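Local coordinates for protein PT26-6P (Thermococcus sp., PDB 2WB7) that is of unknown function but is encoded by an extrachromosomal mobile element of euryarchaea and combines immunoglobulin-like domains with a helical domain, at residues Q173-T178 / K204-T209; A16-T21 / S249-L254. One frame throughout, in Å; residues are numbered along the deposited sequence.

Interaction 1 of 2, residues Q173-T178 / K204-T209; sequences QEAWKT and KDIDFT
Q173 and I206 face each other as an antiparallel hydrogen-bonded pair, Q173 N giving to I206 O at 3.0 Å and I206 N to Q173 O at 2.9 Å. A third backbone bond runs from A175 N to K204 O.

On the face that carries A175, its methyl CB lies 3.5 Å from K204 CG and 4.2 Å from I206 CD1. Beside them K177 and K204 cross at a slant, the like-charged NZ atoms 4.4 Å apart, with D203 a long, weak partner of K177.

The acidic side chains E174 and D205 share the other face side by side, E174 CG 3.8 Å from D205 OD1, their carboxylate planes 81° apart; D205 OD1 is bound to H202. With CG anti to the carbonyl carbon (chi1 -66°), the extended E174 chain carries OE1 to H86 and OE2 to W176. E174 OE2 lies almost in the indole plane and accepts a hydrogen bond from W176 NE1 at 2.9 Å, met from above the carboxylate plane. Replacing this glutamate by an alanine is likely to leave H86 and the W176 N-H without their acceptor oxygens.

Such pairing is that of neighbouring strands in an antiparallel beta sheet, here 163-178 with 198-213.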
loop_
_atom_site.group_PDB
_atom_site.type_symbol
_atom_site.label_atom_id
_atom_site.label_comp_id
_atom_site.label_asym_id
_atom_site.label_seq_id
_atom_site.Cartn_x
_atom_site.Cartn_y
_atom_site.Cartn_z
ATOM N N GLN A 173 38.490 -23.408 -18.129
ATOM C CA GLN A 173 38.734 -23.149 -19.542
ATOM C C GLN A 173 39.645 -24.201 -20.161
ATOM O O GLN A 173 40.642 -24.615 -19.556
ATOM C CB GLN A 173 39.333 -21.766 -19.766
ATOM C CG GLN A 173 39.313 -21.369 -21.222
ATOM C CD GLN A 173 39.690 -19.928 -21.429
ATOM O OE1 GLN A 173 40.127 -19.252 -20.495
ATOM N NE2 GLN A 173 39.535 -19.440 -22.664
ATOM N N GLU A 174 39.297 -24.627 -21.374
ATOM C CA GLU A 174 40.132 -25.543 -22.125
ATOM C C GLU A 174 41.305 -24.797 -22.756
ATOM O O GLU A 174 41.145 -23.679 -23.263
ATOM C CB GLU A 174 39.322 -26.227 -23.213
ATOM C CG GLU A 174 38.233 -27.157 -22.698
ATOM C CD GLU A 174 37.490 -27.862 -23.832
ATOM O OE1 GLU A 174 36.242 -27.783 -23.880
ATOM O OE2 GLU A 174 38.155 -28.488 -24.688
ATOM N N ALA A 175 42.483 -25.420 -22.707
ATOM C CA ALA A 175 43.673 -24.911 -23.383
ATOM C C ALA A 175 44.043 -25.880 -24.504
ATOM O O ALA A 175 44.188 -27.073 -24.262
ATOM C CB ALA A 175 44.821 -24.775 -22.389
ATOM N N TRP A 176 44.181 -25.372 -25.724
ATOM C CA TRP A 176 44.537 -26.203 -26.874
ATOM C C TRP A 176 45.824 -25.697 -27.530
ATOM O O TRP A 176 46.012 -24.489 -27.662
ATOM C CB TRP A 176 43.394 -26.220 -27.900
ATOM C CG TRP A 176 42.176 -27.004 -27.465
ATOM C CD1 TRP A 176 41.361 -26.724 -26.407
ATOM C CD2 TRP A 176 41.636 -28.192 -28.083
ATOM N NE1 TRP A 176 40.348 -27.658 -26.325
ATOM C CE2 TRP A 176 40.492 -28.568 -27.340
ATOM C CE3 TRP A 176 42.009 -28.973 -29.186
ATOM C CZ2 TRP A 176 39.724 -29.694 -27.662
ATOM C CZ3 TRP A 176 41.240 -30.094 -29.504
ATOM C CH2 TRP A 176 40.112 -30.440 -28.743
ATOM N N LYS A 177 46.701 -26.620 -27.937
ATOM C CA LYS A 177 47.920 -26.281 -28.691
ATOM C C LYS A 177 47.947 -27.055 -30.002
ATOM O O LYS A 177 47.286 -28.091 -30.127
ATOM C CB LYS A 177 49.179 -26.643 -27.901
ATOM C CG LYS A 177 49.016 -26.629 -26.388
ATOM C CD LYS A 177 48.908 -25.208 -25.823
ATOM C CE LYS A 177 48.632 -25.217 -24.315
ATOM N NZ LYS A 177 48.757 -23.842 -23.724
ATOM N N THR A 178 48.717 -26.559 -30.969
ATOM C CA THR A 178 48.974 -27.305 -32.212
ATOM C C THR A 178 49.943 -28.454 -31.994
ATOM O O THR A 178 51.013 -28.273 -31.414
ATOM C CB THR A 178 49.584 -26.428 -33.313
ATOM O OG1 THR A 178 50.448 -25.451 -32.720
ATOM C CG2 THR A 178 48.506 -25.722 -34.099
ATOM N N LYS A 204 45.498 -28.748 -21.680
ATOM C CA LYS A 204 45.139 -28.760 -20.261
ATOM C C LYS A 204 43.786 -28.095 -19.977
ATOM O O LYS A 204 43.141 -27.554 -20.879
ATOM C CB LYS A 204 46.232 -28.072 -19.445
ATOM C CG LYS A 204 46.511 -26.648 -19.900
ATOM C CD LYS A 204 47.926 -26.228 -19.497
ATOM C CE LYS A 204 48.261 -24.826 -20.022
ATOM N NZ LYS A 204 49.496 -24.283 -19.396
ATOM N N ASP A 205 43.367 -28.154 -18.713
ATOM C CA ASP A 205 42.158 -27.482 -18.244
ATOM C C ASP A 205 42.509 -26.552 -17.084
ATOM O O ASP A 205 43.215 -26.943 -16.161
ATOM C CB ASP A 205 41.112 -28.512 -17.817
ATOM C CG ASP A 205 40.495 -29.226 -18.997
ATOM O OD1 ASP A 205 40.503 -28.641 -20.100
ATOM O OD2 ASP A 205 40.005 -30.362 -18.835
ATOM N N ILE A 206 42.023 -25.318 -17.131
ATOM C CA ILE A 206 42.416 -24.304 -16.153
ATOM C C ILE A 206 41.235 -23.789 -15.320
ATOM O O ILE A 206 40.366 -23.085 -15.830
ATOM C CB ILE A 206 43.079 -23.107 -16.855
ATOM C CG1 ILE A 206 44.244 -23.583 -17.729
ATOM C CG2 ILE A 206 43.529 -22.073 -15.836
ATOM C CD1 ILE A 206 44.622 -22.603 -18.836
ATOM N N ASP A 207 41.221 -24.122 -14.034
ATOM C CA ASP A 207 40.126 -23.750 -13.148
ATOM C C ASP A 207 40.027 -22.258 -12.832
ATOM O O ASP A 207 41.040 -21.555 -12.740
ATOM C CB ASP A 207 40.224 -24.547 -11.857
ATOM C CG ASP A 207 39.947 -26.004 -12.076
ATOM O OD1 ASP A 207 40.180 -26.814 -11.152
ATOM O OD2 ASP A 207 39.494 -26.335 -13.189
ATOM N N PHE A 208 38.789 -21.781 -12.682
ATOM C CA PHE A 208 38.543 -20.424 -12.215
ATOM C C PHE A 208 37.384 -20.390 -11.228
ATOM O O PHE A 208 36.499 -21.253 -11.229
ATOM C CB PHE A 208 38.268 -19.461 -13.381
ATOM C CG PHE A 208 37.066 -19.833 -14.197
ATOM C CD1 PHE A 208 35.790 -19.402 -13.830
ATOM C CD2 PHE A 208 37.206 -20.618 -15.327
ATOM C CE1 PHE A 208 34.676 -19.754 -14.574
ATOM C CE2 PHE A 208 36.096 -20.968 -16.085
ATOM C CZ PHE A 208 34.827 -20.540 -15.703
ATOM N N THR A 209 37.425 -19.389 -10.365
ATOM C CA THR A 209 36.322 -19.076 -9.493
ATOM C C THR A 209 36.147 -17.571 -9.581
ATOM O O THR A 209 36.984 -16.800 -9.104
ATOM C CB THR A 209 36.596 -19.489 -8.048
ATOM O OG1 THR A 209 36.516 -20.914 -7.941
ATOM C CG2 THR A 209 35.569 -18.854 -7.122
#

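Interaction 2 of 2, residues A16-T21 / S249-L254; sequences ALDHAT and SGKWVL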
loop_
_atom_site.group_PDB
_atom_site.type_symbol
_atom_site.label_atom_id
_atom_site.label_comp_id
_atom_site.label_asym_id
_atom_site.label_seq_id
_atom_site.Cartn_x
_atom_site.Cartn_y
_atom_site.Cartn_z
ATOM N N ALA A 16 -19.408 8.106 -4.802
ATOM C CA ALA A 16 -20.210 6.943 -4.479
ATOM C C ALA A 16 -20.391 6.104 -5.728
ATOM O O ALA A 16 -20.225 6.601 -6.837
ATOM C CB ALA A 16 -21.551 7.371 -3.948
ATOM N N LEU A 17 -20.739 4.836 -5.546
ATOM C CA LEU A 17 -20.916 3.929 -6.665
ATOM C C LEU A 17 -21.899 2.842 -6.298
ATOM O O LEU A 17 -21.878 2.350 -5.172
ATOM C CB LEU A 17 -19.591 3.302 -7.027
ATOM C CG LEU A 17 -18.607 4.223 -7.722
ATOM C CD1 LEU A 17 -17.290 3.486 -7.938
ATOM C CD2 LEU A 17 -19.217 4.717 -9.029
ATOM N N ASP A 18 -22.764 2.478 -7.246
ATOM C CA ASP A 18 -23.689 1.367 -7.065
ATOM C C ASP A 18 -22.913 0.089 -6.925
ATOM O O ASP A 18 -23.278 -0.769 -6.135
ATOM C CB ASP A 18 -24.616 1.195 -8.270
ATOM C CG ASP A 18 -25.260 2.495 -8.727
ATOM O OD1 ASP A 18 -24.829 3.025 -9.796
ATOM O OD2 ASP A 18 -26.213 2.963 -8.045
ATOM N N HIS A 19 -21.846 -0.032 -7.705
ATOM C CA HIS A 19 -21.068 -1.263 -7.759
ATOM C C HIS A 19 -19.556 -0.998 -7.745
ATOM O O HIS A 19 -19.064 -0.102 -8.427
ATOM C CB HIS A 19 -21.487 -2.108 -8.977
ATOM C CG HIS A 19 -22.958 -2.415 -9.020
ATOM N ND1 HIS A 19 -23.558 -3.329 -8.172
ATOM C CD2 HIS A 19 -23.951 -1.922 -9.801
ATOM C CE1 HIS A 19 -24.854 -3.378 -8.425
ATOM N NE2 HIS A 19 -25.118 -2.536 -9.409
ATOM N N ALA A 20 -18.825 -1.796 -6.968
ATOM C CA ALA A 20 -17.410 -1.526 -6.686
ATOM C C ALA A 20 -16.421 -2.239 -7.618
ATOM O O ALA A 20 -15.262 -1.827 -7.742
ATOM C CB ALA A 20 -17.098 -1.872 -5.229
ATOM N N THR A 21 -16.890 -3.294 -8.278
ATOM C CA THR A 21 -16.024 -4.168 -9.080
ATOM C C THR A 21 -15.126 -3.459 -10.109
ATOM O O THR A 21 -13.910 -3.443 -9.957
ATOM C CB THR A 21 -16.839 -5.267 -9.765
ATOM O OG1 THR A 21 -17.972 -5.589 -8.949
ATOM C CG2 THR A 21 -15.990 -6.511 -9.945
ATOM N N SER A 249 -27.555 4.279 0.586
ATOM C CA SER A 249 -27.554 2.912 1.084
ATOM C C SER A 249 -27.083 1.984 -0.039
ATOM O O SER A 249 -27.542 2.083 -1.174
ATOM C CB SER A 249 -28.926 2.490 1.649
ATOM O OG SER A 249 -29.923 2.407 0.644
ATOM N N GLY A 250 -26.150 1.096 0.280
ATOM C CA GLY A 250 -25.683 0.120 -0.690
ATOM C C GLY A 250 -24.697 0.668 -1.702
ATOM O O GLY A 250 -24.442 0.038 -2.724
ATOM N N LYS A 251 -24.125 1.836 -1.429
ATOM C CA LYS A 251 -23.104 2.387 -2.316
ATOM C C LYS A 251 -21.694 2.217 -1.761
ATOM O O LYS A 251 -21.504 2.090 -0.549
ATOM C CB LYS A 251 -23.398 3.846 -2.631
ATOM C CG LYS A 251 -24.712 4.017 -3.354
ATOM C CD LYS A 251 -24.628 5.122 -4.410
ATOM C CE LYS A 251 -25.962 5.267 -5.120
ATOM N NZ LYS A 251 -26.614 3.920 -5.172
ATOM N N TRP A 252 -20.713 2.202 -2.655
ATOM C CA TRP A 252 -19.325 2.019 -2.261
ATOM C C TRP A 252 -18.491 3.213 -2.659
ATOM O O TRP A 252 -18.889 4.007 -3.501
ATOM C CB TRP A 252 -18.739 0.792 -2.953
ATOM C CG TRP A 252 -19.559 -0.442 -2.820
ATOM C CD1 TRP A 252 -20.628 -0.799 -3.583
ATOM C CD2 TRP A 252 -19.364 -1.503 -1.881
ATOM N NE1 TRP A 252 -21.114 -2.013 -3.176
ATOM C CE2 TRP A 252 -20.361 -2.466 -2.127
ATOM C CE3 TRP A 252 -18.449 -1.730 -0.852
ATOM C CZ2 TRP A 252 -20.473 -3.634 -1.381
ATOM C CZ3 TRP A 252 -18.564 -2.892 -0.113
ATOM C CH2 TRP A 252 -19.564 -3.828 -0.385
ATOM N N VAL A 253 -17.319 3.320 -2.053
ATOM C CA VAL A 253 -16.275 4.204 -2.524
ATOM C C VAL A 253 -14.968 3.444 -2.359
ATOM O O VAL A 253 -14.855 2.585 -1.477
ATOM C CB VAL A 253 -16.192 5.455 -1.675
ATOM C CG1 VAL A 253 -17.322 6.423 -2.005
ATOM C CG2 VAL A 253 -16.194 5.075 -0.215
ATOM N N LEU A 254 -13.986 3.732 -3.201
ATOM C CA LEU A 254 -12.672 3.156 -3.002
ATOM C C LEU A 254 -12.011 3.921 -1.881
ATOM O O LEU A 254 -12.208 5.126 -1.741
ATOM C CB LEU A 254 -11.840 3.300 -4.258
ATOM C CG LEU A 254 -12.294 2.461 -5.458
ATOM C CD1 LEU A 254 -11.185 2.506 -6.525
ATOM C CD2 LEU A 254 -12.628 1.016 -5.044
#
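W252 turns one face of its indole to A20 in a CH-pi contact, where the loop before helix 21-34 lies against the start of strand 253-261, the latter part of an eight-stranded antiparallel sheet. The A20 methyl CB stands over the five-membered ring, 4.0 Å from its centroid and 23° off the normal, shifted toward the rim, so that it approaches W252 CG most closely. In the plane of the same ring, at its edge, lies the carbonyl oxygen of D18, 3.7 Å from W252 CD1. The loop thus bends round the indole, touching its edge through D18 and one face through A20, while M283 and K285 of strand 281-290 also touch this tryptophan.

K251 and D18 are set differently: their side chains lie alongside, pointing the same way. The lysine CB lies by L17 O; CG, anti to the carbonyl carbon (chi1 -62°), starts a chain whose CD passes 3.8 Å from A16 CB. Bends at chi2 and chi4 then bring the ammonium to D18, making a salt bridge on an exposed residue. V253 adds a branch from the strand, its CG1 resting 3.8 Å from A16 CA.

The backbones are joined by W252 N, which gives to L17 O at 2.8 Å, in the carbonyl plane. The salt bridge itself spans 3.1 Å from K251 NZ to D18 OD2, with the nitrogen above the carboxylate plane.

In the fold
Interactions 1 and 2 contrast regular strand pairing with a loop fastened to a strand by one firm backbone bond, a CH-pi contact and a salt bridge. In interaction 1 the partners, 26 residues apart at their closest ends, join long strands of one six-stranded sheet; in interaction 2 they are 228 apart, and a loop near the N-terminus meets the first strand of another sheet. Along the sequence the first contact is nested within the loop closed by the second. In space their centres lie 70 Å apart, their nearest atoms about 51 Å, on opposite sides of the chain's centre. Interaction 1 sits 53 Å from that centre, against 21 Å for interaction 2, in keeping with an elongated molecule.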